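Amino acid adenylation domain-containing protein (Bacillus stratosphericus LAMA 585, PDB 6ULY) probably selects a keto acid and activates it with ATP as the acyl adenylate, serving as the adenylation domain of a depsipeptide-making nonribosomal peptide synthetase module. Local coordinates at residues A[16-24]-A[84-92]; A[25-35]-A[235-244]. All blocks are in the same frame, centred on the assembly; numbering follows the deposited sequence.

Contact 1. Residues A[16-24]-A[84-92]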
ATOM      1  N   GLN A  16     -22.641  24.478 -16.365  1.00 45.92           N
ATOM      2  CA  GLN A  16     -22.715  23.032 -16.217  1.00 48.27           C
ATOM      3  C   GLN A  16     -21.457  22.312 -16.671  1.00 48.18           C
ATOM      4  O   GLN A  16     -21.226  21.175 -16.243  1.00 43.48           O
ATOM      5  CB  GLN A  16     -23.912  22.486 -17.007  1.00 47.71           C
ATOM      6  CG  GLN A  16     -25.239  23.084 -16.580  1.00 46.62           C
ATOM      7  CD  GLN A  16     -25.606  22.704 -15.160  1.00 50.38           C
ATOM      8  OE1 GLN A  16     -25.737  21.522 -14.838  1.00 51.64           O
ATOM      9  NE2 GLN A  16     -25.762  23.704 -14.298  1.00 50.71           N
ATOM     10  N   THR A  17     -20.658  22.934 -17.534  1.00 44.83           N
ATOM     11  CA  THR A  17     -19.340  22.456 -17.916  1.00 42.13           C
ATOM     12  C   THR A  17     -18.316  23.554 -17.651  1.00 49.57           C
ATOM     13  O   THR A  17     -18.663  24.725 -17.470  1.00 46.83           O
ATOM     14  CB  THR A  17     -19.294  22.046 -19.395  1.00 50.60           C
ATOM     15  OG1 THR A  17     -17.964  21.641 -19.740  1.00 64.34           O
ATOM     16  CG2 THR A  17     -19.706  23.205 -20.306  1.00 48.51           C
ATOM     17  N   LEU A  18     -17.038  23.171 -17.629  1.00 48.73           N
ATOM     18  CA  LEU A  18     -15.997  24.162 -17.387  1.00 43.83           C
ATOM     19  C   LEU A  18     -15.842  25.125 -18.556  1.00 44.74           C
ATOM     20  O   LEU A  18     -15.368  26.246 -18.357  1.00 42.79           O
ATOM     21  CB  LEU A  18     -14.659  23.477 -17.094  1.00 38.96           C
ATOM     22  CG  LEU A  18     -14.518  22.754 -15.747  1.00 46.34           C
ATOM     23  CD1 LEU A  18     -13.055  22.416 -15.497  1.00 48.74           C
ATOM     24  CD2 LEU A  18     -15.069  23.559 -14.578  1.00 37.67           C
ATOM     25  N   GLN A  19     -16.226  24.717 -19.767  1.00 45.64           N
ATOM     26  CA  GLN A  19     -16.238  25.647 -20.889  1.00 46.86           C
ATOM     27  C   GLN A  19     -17.157  26.829 -20.609  1.00 47.64           C
ATOM     28  O   GLN A  19     -16.804  27.980 -20.884  1.00 51.29           O
ATOM     29  CB  GLN A  19     -16.670  24.926 -22.165  1.00 44.72           C
ATOM     30  CG  GLN A  19     -15.634  23.962 -22.714  1.00 49.12           C
ATOM     31  CD  GLN A  19     -16.135  23.200 -23.925  1.00 53.18           C
ATOM     32  OE1 GLN A  19     -17.070  23.629 -24.598  1.00 57.02           O
ATOM     33  NE2 GLN A  19     -15.519  22.057 -24.202  1.00 54.40           N
ATOM     34  N   ASP A  20     -18.342  26.562 -20.053  1.00 46.93           N
ATOM     35  CA  ASP A  20     -19.256  27.643 -19.705  1.00 50.04           C
ATOM     36  C   ASP A  20     -18.689  28.517 -18.592  1.00 47.22           C
ATOM     37  O   ASP A  20     -18.968  29.720 -18.547  1.00 49.47           O
ATOM     38  CB  ASP A  20     -20.616  27.070 -19.291  1.00 50.69           C
ATOM     39  CG  ASP A  20     -21.218  26.156 -20.350  1.00 54.94           C
ATOM     40  OD1 ASP A  20     -20.875  26.303 -21.545  1.00 50.50           O
ATOM     41  OD2 ASP A  20     -22.038  25.287 -19.983  1.00 62.67           O
ATOM     42  N   VAL A  21     -17.893  27.936 -17.690  1.00 43.42           N
ATOM     43  CA  VAL A  21     -17.252  28.732 -16.646  1.00 44.76           C
ATOM     44  C   VAL A  21     -16.302  29.744 -17.276  1.00 44.62           C
ATOM     45  O   VAL A  21     -16.317  30.934 -16.940  1.00 43.28           O
ATOM     46  CB  VAL A  21     -16.521  27.816 -15.645  1.00 46.81           C
ATOM     47  CG1 VAL A  21     -15.669  28.641 -14.691  1.00 44.38           C
ATOM     48  CG2 VAL A  21     -17.517  26.957 -14.865  1.00 44.00           C
ATOM     49  N   LEU A  22     -15.478  29.282 -18.218  1.00 44.29           N
ATOM     50  CA  LEU A  22     -14.513  30.163 -18.864  1.00 49.00           C
ATOM     51  C   LEU A  22     -15.213  31.221 -19.706  1.00 49.62           C
ATOM     52  O   LEU A  22     -14.781  32.379 -19.742  1.00 44.94           O
ATOM     53  CB  LEU A  22     -13.557  29.333 -19.721  1.00 50.39           C
ATOM     54  CG  LEU A  22     -12.415  30.091 -20.399  1.00 47.61           C
ATOM     55  CD1 LEU A  22     -11.537  30.776 -19.364  1.00 49.24           C
ATOM     56  CD2 LEU A  22     -11.594  29.153 -21.264  1.00 47.66           C
ATOM     57  N   THR A  23     -16.297  30.844 -20.386  1.00 51.76           N
ATOM     58  CA  THR A  23     -17.037  31.803 -21.200  1.00 47.59           C
ATOM     59  C   THR A  23     -17.580  32.943 -20.350  1.00 46.28           C
ATOM     60  O   THR A  23     -17.361  34.122 -20.654  1.00 55.66           O
ATOM     61  CB  THR A  23     -18.168  31.085 -21.937  1.00 53.03           C
ATOM     62  OG1 THR A  23     -17.608  30.263 -22.967  1.00 48.82           O
ATOM     63  CG2 THR A  23     -19.147  32.085 -22.544  1.00 53.46           C
ATOM     64  N   GLU A  24     -18.291  32.613 -19.270  1.00 49.19           N
ATOM     65  CA  GLU A  24     -18.851  33.656 -18.418  1.00 50.02           C
ATOM     66  C   GLU A  24     -17.762  34.467 -17.728  1.00 48.51           C
ATOM     67  O   GLU A  24     -17.952  35.660 -17.467  1.00 51.11           O
ATOM     68  CB  GLU A  24     -19.783  33.037 -17.376  1.00 49.72           C
ATOM     69  CG  GLU A  24     -20.996  32.314 -17.965  1.00 58.85           C
ATOM     70  CD  GLU A  24     -21.949  33.246 -18.696  1.00 67.76           C
ATOM     71  OE1 GLU A  24     -21.575  33.775 -19.765  1.00 64.42           O
ATOM     72  OE2 GLU A  24     -23.075  33.452 -18.197  1.00 89.76           O
ATOM     73  N   ALA A  84      -2.576  25.684 -20.249  1.00 44.47           N
ATOM     74  CA  ALA A  84      -2.647  24.325 -20.770  1.00 40.25           C
ATOM     75  C   ALA A  84      -3.894  23.607 -20.271  1.00 39.36           C
ATOM     76  O   ALA A  84      -4.504  22.823 -21.006  1.00 36.94           O
ATOM     77  CB  ALA A  84      -1.389  23.553 -20.374  1.00 39.80           C
ATOM     78  N   PHE A  85      -4.282  23.856 -19.020  1.00 38.84           N
ATOM     79  CA  PHE A  85      -5.473  23.219 -18.472  1.00 39.79           C
ATOM     80  C   PHE A  85      -6.715  23.610 -19.259  1.00 42.44           C
ATOM     81  O   PHE A  85      -7.555  22.761 -19.579  1.00 38.60           O
ATOM     82  CB  PHE A  85      -5.633  23.600 -17.004  1.00 38.23           C
ATOM     83  CG  PHE A  85      -6.913  23.121 -16.389  1.00 43.43           C
ATOM     84  CD1 PHE A  85      -7.000  21.852 -15.839  1.00 39.75           C
ATOM     85  CD2 PHE A  85      -8.029  23.942 -16.348  1.00 42.67           C
ATOM     86  CE1 PHE A  85      -8.177  21.409 -15.266  1.00 39.71           C
ATOM     87  CE2 PHE A  85      -9.210  23.504 -15.777  1.00 44.76           C
ATOM     88  CZ  PHE A  85      -9.283  22.233 -15.236  1.00 36.66           C
ATOM     89  N   TRP A  86      -6.847  24.894 -19.584  1.00 40.20           N
ATOM     90  CA  TRP A  86      -8.050  25.350 -20.264  1.00 38.83           C
ATOM     91  C   TRP A  86      -8.035  25.000 -21.743  1.00 39.26           C
ATOM     92  O   TRP A  86      -9.095  24.729 -22.319  1.00 40.46           O
ATOM     93  CB  TRP A  86      -8.216  26.845 -20.044  1.00 41.38           C
ATOM     94  CG  TRP A  86      -8.669  27.141 -18.652  1.00 42.66           C
ATOM     95  CD1 TRP A  86      -7.921  27.647 -17.635  1.00 41.46           C
ATOM     96  CD2 TRP A  86      -9.979  26.922 -18.119  1.00 44.28           C
ATOM     97  NE1 TRP A  86      -8.687  27.772 -16.502  1.00 42.20           N
ATOM     98  CE2 TRP A  86      -9.955  27.332 -16.773  1.00 42.78           C
ATOM     99  CE3 TRP A  86     -11.173  26.428 -18.652  1.00 40.62           C
ATOM    100  CZ2 TRP A  86     -11.077  27.262 -15.953  1.00 43.89           C
ATOM    101  CZ3 TRP A  86     -12.283  26.361 -17.837  1.00 42.29           C
ATOM    102  CH2 TRP A  86     -12.229  26.777 -16.503  1.00 40.88           C
ATOM    103  N   ALA A  87      -6.858  24.964 -22.370  1.00 37.61           N
ATOM    104  CA  ALA A  87      -6.776  24.403 -23.712  1.00 39.29           C
ATOM    105  C   ALA A  87      -7.350  22.990 -23.735  1.00 42.75           C
ATOM    106  O   ALA A  87      -8.131  22.635 -24.627  1.00 45.11           O
ATOM    107  CB  ALA A  87      -5.327  24.410 -24.197  1.00 37.05           C
ATOM    108  N   CYS A  88      -6.985  22.173 -22.743  1.00 42.06           N
ATOM    109  CA  CYS A  88      -7.511  20.814 -22.665  1.00 37.93           C
ATOM    110  C   CYS A  88      -9.019  20.816 -22.445  1.00 35.29           C
ATOM    111  O   CYS A  88      -9.748  20.041 -23.075  1.00 38.34           O
ATOM    112  CB  CYS A  88      -6.806  20.053 -21.542  1.00 41.53           C
ATOM    113  SG  CYS A  88      -5.071  19.675 -21.862  1.00 41.51           S
ATOM    114  N   VAL A  89      -9.503  21.666 -21.541  1.00 33.60           N
ATOM    115  CA  VAL A  89     -10.944  21.821 -21.358  1.00 36.32           C
ATOM    116  C   VAL A  89     -11.624  22.148 -22.682  1.00 38.75           C
ATOM    117  O   VAL A  89     -12.683  21.600 -23.003  1.00 44.30           O
ATOM    118  CB  VAL A  89     -11.229  22.900 -20.299  1.00 45.08           C
ATOM    119  CG1 VAL A  89     -12.705  23.289 -20.316  1.00 38.02           C
ATOM    120  CG2 VAL A  89     -10.807  22.409 -18.923  1.00 41.81           C
ATOM    121  N   LEU A  90     -11.035  23.053 -23.469  1.00 42.67           N
ATOM    122  CA  LEU A  90     -11.652  23.427 -24.740  1.00 43.26           C
ATOM    123  C   LEU A  90     -11.649  22.258 -25.716  1.00 43.26           C
ATOM    124  O   LEU A  90     -12.627  22.041 -26.439  1.00 45.46           O
ATOM    125  CB  LEU A  90     -10.929  24.630 -25.354  1.00 43.31           C
ATOM    126  CG  LEU A  90     -11.078  25.967 -24.632  1.00 45.64           C
ATOM    127  CD1 LEU A  90     -10.290  27.046 -25.357  1.00 52.60           C
ATOM    128  CD2 LEU A  90     -12.543  26.358 -24.512  1.00 51.49           C
ATOM    129  N   GLY A  91     -10.564  21.497 -25.752  1.00 39.51           N
ATOM    130  CA  GLY A  91     -10.459  20.402 -26.687  1.00 43.68           C
ATOM    131  C   GLY A  91     -11.111  19.111 -26.250  1.00 43.23           C
ATOM    132  O   GLY A  91     -11.105  18.143 -27.016  1.00 45.95           O
ATOM    133  N   GLY A  92     -11.693  19.063 -25.054  1.00 40.30           N
ATOM    134  CA  GLY A  92     -12.173  17.801 -24.526  1.00 42.17           C
ATOM    135  C   GLY A  92     -11.070  16.874 -24.081  1.00 45.25           C
ATOM    136  O   GLY A  92     -11.323  15.687 -23.843  1.00 48.38           O
TER
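Trp86 reaches across to helix 18-24 and places its six-membered ring with Leu18 at its edge and Leu22 over a face. Leu22 sits toward the rim of that ring, its CB 3.7 Å from Trp86 CZ3 and its CD2 3.8 Å from Trp86 CE3, the two side chains running antiparallel past one another. Edge-on to the ring, Leu18 O stands 3.1 Å from Trp86 CZ3, a close approach of a carbonyl to an aromatic rim. Over the opposite face of the indole, also toward the rim, lies Phe85 CD2. Leu18 CD1 approaches the Phe85 edge, 3.8 Å from Phe85 CZ, with the Leu18 and Phe85 side chains roughly perpendicular. Leu18 CB also packs on Val89 CG1.

One polar bond crosses at the margin. The Gln19 chain, extended beyond CG (chi2 176°), runs alongside Val89 and carries NE2 to Val89 O, 3.1 Å away, with an N-H...O angle of 155°; NE2 also bonds to His166 O. The indole NE1 is engaged beyond the pair, by His231 of helix 224-237.

With axes 9.7 Å apart and crossing at -120°, the segments form a steep, largely apolar helix-helix packing, joining helices 18-26 and 78-91 within the N-terminal part of an ANL-type adenylation domain.

Contact 2. Residues A[25-35]-A[235-244]; sequences AAKTTNGLTYI and VYTGCEQIRA
Gly31, Thr33 and Ile35 carry the backbone bonding between strands 31-35 and 240-243, which run parallel at 21° with axes 4.6 Å apart. Gln241 N donates to Gly31 O, Thr33 N to Gln241 O, Arg243 N to Thr33 O and Ile35 N to Arg243 O. Thr33 thus bonds through both N and O, to Gln241 and Arg243, the two residues flanking its bridge partner Ile242, as parallel strands do. CA-H...O contacts accompany the pattern, such as Ile242 CA to Thr33 O at 3.2 Å. Before the second strand Gly238, with positive phi, closes helix 224-237 in a Schellman motif.

Side-chain polar bonds add to the pairing at and before the strand starts. Asn30 ND2 donates to Gly238 O at 2.9 Å, with the acceptor in the amide plane and an N-H...O angle of 161°. Glu240, folded at its second torsion (75°), curls back so that OE2 receives Gly31 N at 2.7 Å from above the carboxylate plane, in a distinctly bent bond. Upstream, Thr28 OG1 accepts from Asn30 N, an ST turn, and donates to Ala25 O.

Apolar and mixed packing divides between the sheet faces. Leu32 and Gln241 run alongside each other on one face, Leu32 CD2 being 3.4 Å from Gln241 CD; the amide ends at Tyr46 and His231. On that same face Arg243 CB touches Tyr34 CD1 at 3.7 Å, while the guanidinium continues to Met219 O and the phenol bonds Gln44. On the other face Thr33 CB meets Ile242 CG1. Near the strand ends, Ile35 CG1 packs 3.6 Å from Ile242 CG2. Before the strands, Ala25 CB rests on Val235.

Two helix-to-strand units thus pair in register as neighbouring parallel strands of a mixed beta-sheet in the AMP-binding domain.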
ATOM      1  N   ALA A  25     -16.624  33.842 -17.421  1.00 46.06           N
ATOM      2  CA  ALA A  25     -15.532  34.576 -16.792  1.00 47.99           C
ATOM      3  C   ALA A  25     -14.882  35.538 -17.778  1.00 44.84           C
ATOM      4  O   ALA A  25     -14.481  36.644 -17.400  1.00 43.41           O
ATOM      5  CB  ALA A  25     -14.494  33.602 -16.236  1.00 43.04           C
ATOM      6  N   ALA A  26     -14.764  35.130 -19.044  1.00 41.41           N
ATOM      7  CA  ALA A  26     -14.183  35.974 -20.077  1.00 46.29           C
ATOM      8  C   ALA A  26     -15.024  37.213 -20.362  1.00 50.61           C
ATOM      9  O   ALA A  26     -14.538  38.130 -21.031  1.00 48.84           O
ATOM     10  CB  ALA A  26     -13.996  35.162 -21.363  1.00 43.38           C
ATOM     11  N   LYS A  27     -16.268  37.262 -19.877  1.00 55.02           N
ATOM     12  CA  LYS A  27     -17.101  38.446 -20.046  1.00 50.71           C
ATOM     13  C   LYS A  27     -16.825  39.508 -18.992  1.00 51.44           C
ATOM     14  O   LYS A  27     -17.202  40.667 -19.186  1.00 59.71           O
ATOM     15  CB  LYS A  27     -18.584  38.059 -20.006  1.00 50.63           C
ATOM     16  CG  LYS A  27     -18.996  37.107 -21.118  1.00 55.07           C
ATOM     17  CD  LYS A  27     -20.450  36.676 -20.997  1.00 56.25           C
ATOM     18  CE  LYS A  27     -20.819  35.691 -22.097  1.00 62.62           C
ATOM     19  NZ  LYS A  27     -22.183  35.111 -21.912  1.00 73.53           N
ATOM     20  N   THR A  28     -16.182  39.139 -17.885  1.00 53.24           N
ATOM     21  CA  THR A  28     -15.787  40.108 -16.878  1.00 49.43           C
ATOM     22  C   THR A  28     -14.507  40.811 -17.316  1.00 48.46           C
ATOM     23  O   THR A  28     -13.920  40.506 -18.358  1.00 52.89           O
ATOM     24  CB  THR A  28     -15.573  39.434 -15.521  1.00 52.95           C
ATOM     25  OG1 THR A  28     -14.342  38.696 -15.538  1.00 48.79           O
ATOM     26  CG2 THR A  28     -16.730  38.491 -15.187  1.00 50.60           C
ATOM     27  N   THR A  29     -14.065  41.768 -16.504  1.00 44.50           N
ATOM     28  CA  THR A  29     -12.769  42.402 -16.690  1.00 51.61           C
ATOM     29  C   THR A  29     -11.711  41.825 -15.761  1.00 51.13           C
ATOM     30  O   THR A  29     -10.563  42.278 -15.789  1.00 51.07           O
ATOM     31  CB  THR A  29     -12.884  43.918 -16.480  1.00 48.23           C
ATOM     32  OG1 THR A  29     -13.358  44.196 -15.156  1.00 51.38           O
ATOM     33  CG2 THR A  29     -13.846  44.518 -17.494  1.00 47.29           C
ATOM     34  N   ASN A  30     -12.064  40.828 -14.956  1.00 53.32           N
ATOM     35  CA  ASN A  30     -11.125  40.228 -14.028  1.00 47.14           C
ATOM     36  C   ASN A  30     -10.300  39.158 -14.733  1.00 43.34           C
ATOM     37  O   ASN A  30     -10.512  38.835 -15.904  1.00 43.75           O
ATOM     38  CB  ASN A  30     -11.872  39.651 -12.830  1.00 48.38           C
ATOM     39  CG  ASN A  30     -12.588  40.716 -12.034  1.00 52.38           C
ATOM     40  OD1 ASN A  30     -12.187  41.881 -12.037  1.00 51.83           O
ATOM     41  ND2 ASN A  30     -13.657  40.326 -11.349  1.00 50.85           N
ATOM     42  N   GLY A  31      -9.337  38.604 -14.005  1.00 51.64           N
ATOM     43  CA  GLY A  31      -8.528  37.524 -14.524  1.00 45.24           C
ATOM     44  C   GLY A  31      -7.426  37.116 -13.575  1.00 37.25           C
ATOM     45  O   GLY A  31      -7.560  37.248 -12.354  1.00 38.99           O
ATOM     46  N   LEU A  32      -6.324  36.632 -14.134  1.00 39.71           N
ATOM     47  CA  LEU A  32      -5.216  36.091 -13.365  1.00 46.33           C
ATOM     48  C   LEU A  32      -4.040  37.058 -13.362  1.00 53.20           C
ATOM     49  O   LEU A  32      -3.813  37.798 -14.325  1.00 50.26           O
ATOM     50  CB  LEU A  32      -4.770  34.743 -13.936  1.00 43.66           C
ATOM     51  CG  LEU A  32      -5.823  33.635 -13.912  1.00 45.24           C
ATOM     52  CD1 LEU A  32      -6.115  33.131 -15.323  1.00 46.42           C
ATOM     53  CD2 LEU A  32      -5.359  32.495 -13.008  1.00 43.24           C
ATOM     54  N   THR A  33      -3.292  37.043 -12.262  1.00 55.14           N
ATOM     55  CA  THR A  33      -2.027  37.759 -12.160  1.00 48.01           C
ATOM     56  C   THR A  33      -0.992  36.809 -11.579  1.00 47.86           C
ATOM     57  O   THR A  33      -1.162  36.311 -10.461  1.00 50.64           O
ATOM     58  CB  THR A  33      -2.155  39.013 -11.292  1.00 51.40           C
ATOM     59  OG1 THR A  33      -3.462  39.577 -11.445  1.00 60.75           O
ATOM     60  CG2 THR A  33      -1.127  40.043 -11.710  1.00 62.79           C
ATOM     61  N   TYR A  34       0.069  36.560 -12.340  1.00 48.18           N
ATOM     62  CA  TYR A  34       1.138  35.655 -11.941  1.00 52.81           C
ATOM     63  C   TYR A  34       2.308  36.465 -11.398  1.00 58.28           C
ATOM     64  O   TYR A  34       2.854  37.323 -12.100  1.00 60.96           O
ATOM     65  CB  TYR A  34       1.578  34.802 -13.129  1.00 52.34           C
ATOM     66  CG  TYR A  34       0.437  34.073 -13.789  1.00 55.53           C
ATOM     67  CD1 TYR A  34       0.016  32.836 -13.318  1.00 49.82           C
ATOM     68  CD2 TYR A  34      -0.229  34.623 -14.876  1.00 49.91           C
ATOM     69  CE1 TYR A  34      -1.027  32.165 -13.914  1.00 42.24           C
ATOM     70  CE2 TYR A  34      -1.278  33.956 -15.482  1.00 48.83           C
ATOM     71  CZ  TYR A  34      -1.672  32.723 -14.990  1.00 48.41           C
ATOM     72  OH  TYR A  34      -2.711  32.042 -15.578  1.00 47.60           O
ATOM     73  N   ILE A  35       2.689  36.191 -10.154  1.00 56.89           N
ATOM     74  CA  ILE A  35       3.789  36.906  -9.519  1.00 59.90           C
ATOM     75  C   ILE A  35       5.109  36.358 -10.040  1.00 64.10           C
ATOM     76  O   ILE A  35       5.303  35.139 -10.122  1.00 62.94           O
ATOM     77  CB  ILE A  35       3.707  36.790  -7.988  1.00 56.27           C
ATOM     78  CG1 ILE A  35       2.361  37.335  -7.501  1.00 50.36           C
ATOM     79  CG2 ILE A  35       4.886  37.525  -7.338  1.00 56.91           C
ATOM     80  CD1 ILE A  35       2.238  37.462  -5.994  1.00 47.35           C
ATOM     81  N   VAL A 235     -12.505  31.183 -11.122  1.00 37.85           N
ATOM     82  CA  VAL A 235     -13.029  31.374 -12.472  1.00 38.52           C
ATOM     83  C   VAL A 235     -14.553  31.314 -12.465  1.00 42.60           C
ATOM     84  O   VAL A 235     -15.222  32.080 -13.171  1.00 39.55           O
ATOM     85  CB  VAL A 235     -12.430  30.332 -13.437  1.00 35.72           C
ATOM     86  CG1 VAL A 235     -12.843  30.632 -14.873  1.00 43.14           C
ATOM     87  CG2 VAL A 235     -10.913  30.308 -13.326  1.00 41.43           C
ATOM     88  N   TYR A 236     -15.127  30.411 -11.661  1.00 40.82           N
ATOM     89  CA  TYR A 236     -16.581  30.282 -11.600  1.00 39.54           C
ATOM     90  C   TYR A 236     -17.228  31.557 -11.070  1.00 43.05           C
ATOM     91  O   TYR A 236     -18.261  32.004 -11.587  1.00 43.55           O
ATOM     92  CB  TYR A 236     -16.968  29.093 -10.721  1.00 42.82           C
ATOM     93  CG  TYR A 236     -18.463  28.898 -10.597  1.00 44.80           C
ATOM     94  CD1 TYR A 236     -19.173  29.458  -9.540  1.00 41.14           C
ATOM     95  CD2 TYR A 236     -19.166  28.155 -11.540  1.00 45.17           C
ATOM     96  CE1 TYR A 236     -20.545  29.283  -9.425  1.00 40.84           C
ATOM     97  CE2 TYR A 236     -20.536  27.971 -11.432  1.00 45.98           C
ATOM     98  CZ  TYR A 236     -21.219  28.536 -10.374  1.00 44.27           C
ATOM     99  OH  TYR A 236     -22.581  28.354 -10.269  1.00 46.56           O
ATOM    100  N   THR A 237     -16.662  32.133 -10.010  1.00 40.76           N
ATOM    101  CA  THR A 237     -17.117  33.432  -9.539  1.00 46.24           C
ATOM    102  C   THR A 237     -16.621  34.573 -10.416  1.00 39.23           C
ATOM    103  O   THR A 237     -17.099  35.700 -10.265  1.00 48.01           O
ATOM    104  CB  THR A 237     -16.664  33.670  -8.095  1.00 41.23           C
ATOM    105  OG1 THR A 237     -15.231  33.737  -8.039  1.00 44.94           O
ATOM    106  CG2 THR A 237     -17.166  32.547  -7.183  1.00 41.57           C
ATOM    107  N   GLY A 238     -15.690  34.306 -11.329  1.00 44.36           N
ATOM    108  CA  GLY A 238     -15.127  35.354 -12.157  1.00 39.60           C
ATOM    109  C   GLY A 238     -14.336  36.398 -11.400  1.00 47.12           C
ATOM    110  O   GLY A 238     -14.117  37.494 -11.925  1.00 48.53           O
ATOM    111  N   CYS A 239     -13.896  36.090 -10.181  1.00 43.91           N
ATOM    112  CA  CYS A 239     -13.183  37.048  -9.351  1.00 43.61           C
ATOM    113  C   CYS A 239     -11.708  37.109  -9.745  1.00 47.41           C
ATOM    114  O   CYS A 239     -11.211  36.312 -10.548  1.00 46.57           O
ATOM    115  CB  CYS A 239     -13.325  36.688  -7.868  1.00 45.35           C
ATOM    116  SG  CYS A 239     -12.193  35.401  -7.260  1.00 42.18           S
ATOM    117  N   GLU A 240     -11.007  38.081  -9.168  1.00 46.99           N
ATOM    118  CA  GLU A 240      -9.588  38.268  -9.433  1.00 50.59           C
ATOM    119  C   GLU A 240      -8.781  37.272  -8.613  1.00 45.94           C
ATOM    120  O   GLU A 240      -9.010  37.123  -7.408  1.00 45.82           O
ATOM    121  CB  GLU A 240      -9.171  39.697  -9.083  1.00 58.69           C
ATOM    122  CG  GLU A 240      -8.071  40.253  -9.962  1.00 65.93           C
ATOM    123  CD  GLU A 240      -8.577  40.639 -11.333  1.00 58.69           C
ATOM    124  OE1 GLU A 240      -9.621  41.319 -11.405  1.00 63.57           O
ATOM    125  OE2 GLU A 240      -7.937  40.254 -12.334  1.00 65.28           O
ATOM    126  N   GLN A 241      -7.834  36.591  -9.256  1.00 42.02           N
ATOM    127  CA  GLN A 241      -7.009  35.605  -8.568  1.00 51.38           C
ATOM    128  C   GLN A 241      -5.543  35.825  -8.916  1.00 47.32           C
ATOM    129  O   GLN A 241      -5.193  36.006 -10.087  1.00 40.56           O
ATOM    130  CB  GLN A 241      -7.446  34.167  -8.910  1.00 42.54           C
ATOM    131  CG  GLN A 241      -7.343  33.784 -10.382  1.00 44.86           C
ATOM    132  CD  GLN A 241      -7.761  32.338 -10.642  1.00 41.37           C
ATOM    133  OE1 GLN A 241      -7.061  31.398 -10.258  1.00 43.71           O
ATOM    134  NE2 GLN A 241      -8.904  32.157 -11.298  1.00 34.67           N
ATOM    135  N   ILE A 242      -4.693  35.806  -7.892  1.00 42.99           N
ATOM    136  CA  ILE A 242      -3.255  35.992  -8.038  1.00 46.57           C
ATOM    137  C   ILE A 242      -2.569  34.667  -7.742  1.00 44.61           C
ATOM    138  O   ILE A 242      -2.805  34.057  -6.692  1.00 43.97           O
ATOM    139  CB  ILE A 242      -2.734  37.107  -7.114  1.00 44.75           C
ATOM    140  CG1 ILE A 242      -3.269  38.468  -7.569  1.00 46.62           C
ATOM    141  CG2 ILE A 242      -1.212  37.125  -7.084  1.00 47.00           C
ATOM    142  CD1 ILE A 242      -4.410  38.990  -6.727  1.00 47.14           C
ATOM    143  N   ARG A 243      -1.714  34.233  -8.660  1.00 43.06           N
ATOM    144  CA  ARG A 243      -0.979  32.984  -8.540  1.00 45.44           C
ATOM    145  C   ARG A 243       0.487  33.281  -8.259  1.00 50.53           C
ATOM    146  O   ARG A 243       1.101  34.107  -8.945  1.00 50.21           O
ATOM    147  CB  ARG A 243      -1.117  32.150  -9.817  1.00 49.49           C
ATOM    148  CG  ARG A 243      -2.453  31.413  -9.954  1.00 49.40           C
ATOM    149  CD  ARG A 243      -2.634  30.329  -8.891  1.00 41.64           C
ATOM    150  NE  ARG A 243      -1.414  29.559  -8.661  1.00 49.27           N
ATOM    151  CZ  ARG A 243      -1.319  28.520  -7.836  1.00 47.37           C
ATOM    152  NH1 ARG A 243      -2.379  28.100  -7.152  1.00 43.81           N
ATOM    153  NH2 ARG A 243      -0.156  27.898  -7.697  1.00 45.86           N
ATOM    154  N   ALA A 244       1.033  32.622  -7.241  1.00 48.43           N
ATOM    155  CA  ALA A 244       2.453  32.667  -6.935  1.00 47.53           C
ATOM    156  C   ALA A 244       3.037  31.263  -7.028  1.00 47.28           C
ATOM    157  O   ALA A 244       2.322  30.261  -6.936  1.00 46.57           O
ATOM    158  CB  ALA A 244       2.707  33.252  -5.540  1.00 48.75           C
TER

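How the contacts relate
Helix 18-26 runs through both contacts: its start packs on helix 78-91 in contact 1, and its end leads through a turn into the strand paired in contact 2. Their centres lie 14 Å apart, and they meet directly where Val21 CG1 is 3.5 Å from Val235 CG1 and Trp86 CZ2 is 4.0 Å from that same methyl. His231 ties them too, bonding both Trp86 of contact 1 and Gln241 of contact 2. Along the chain the four segments alternate. As for the bound keto acyl adenylate, the side chain of Arg243 in contact 2 is about 12 Å from it, a separation too great for direct contact.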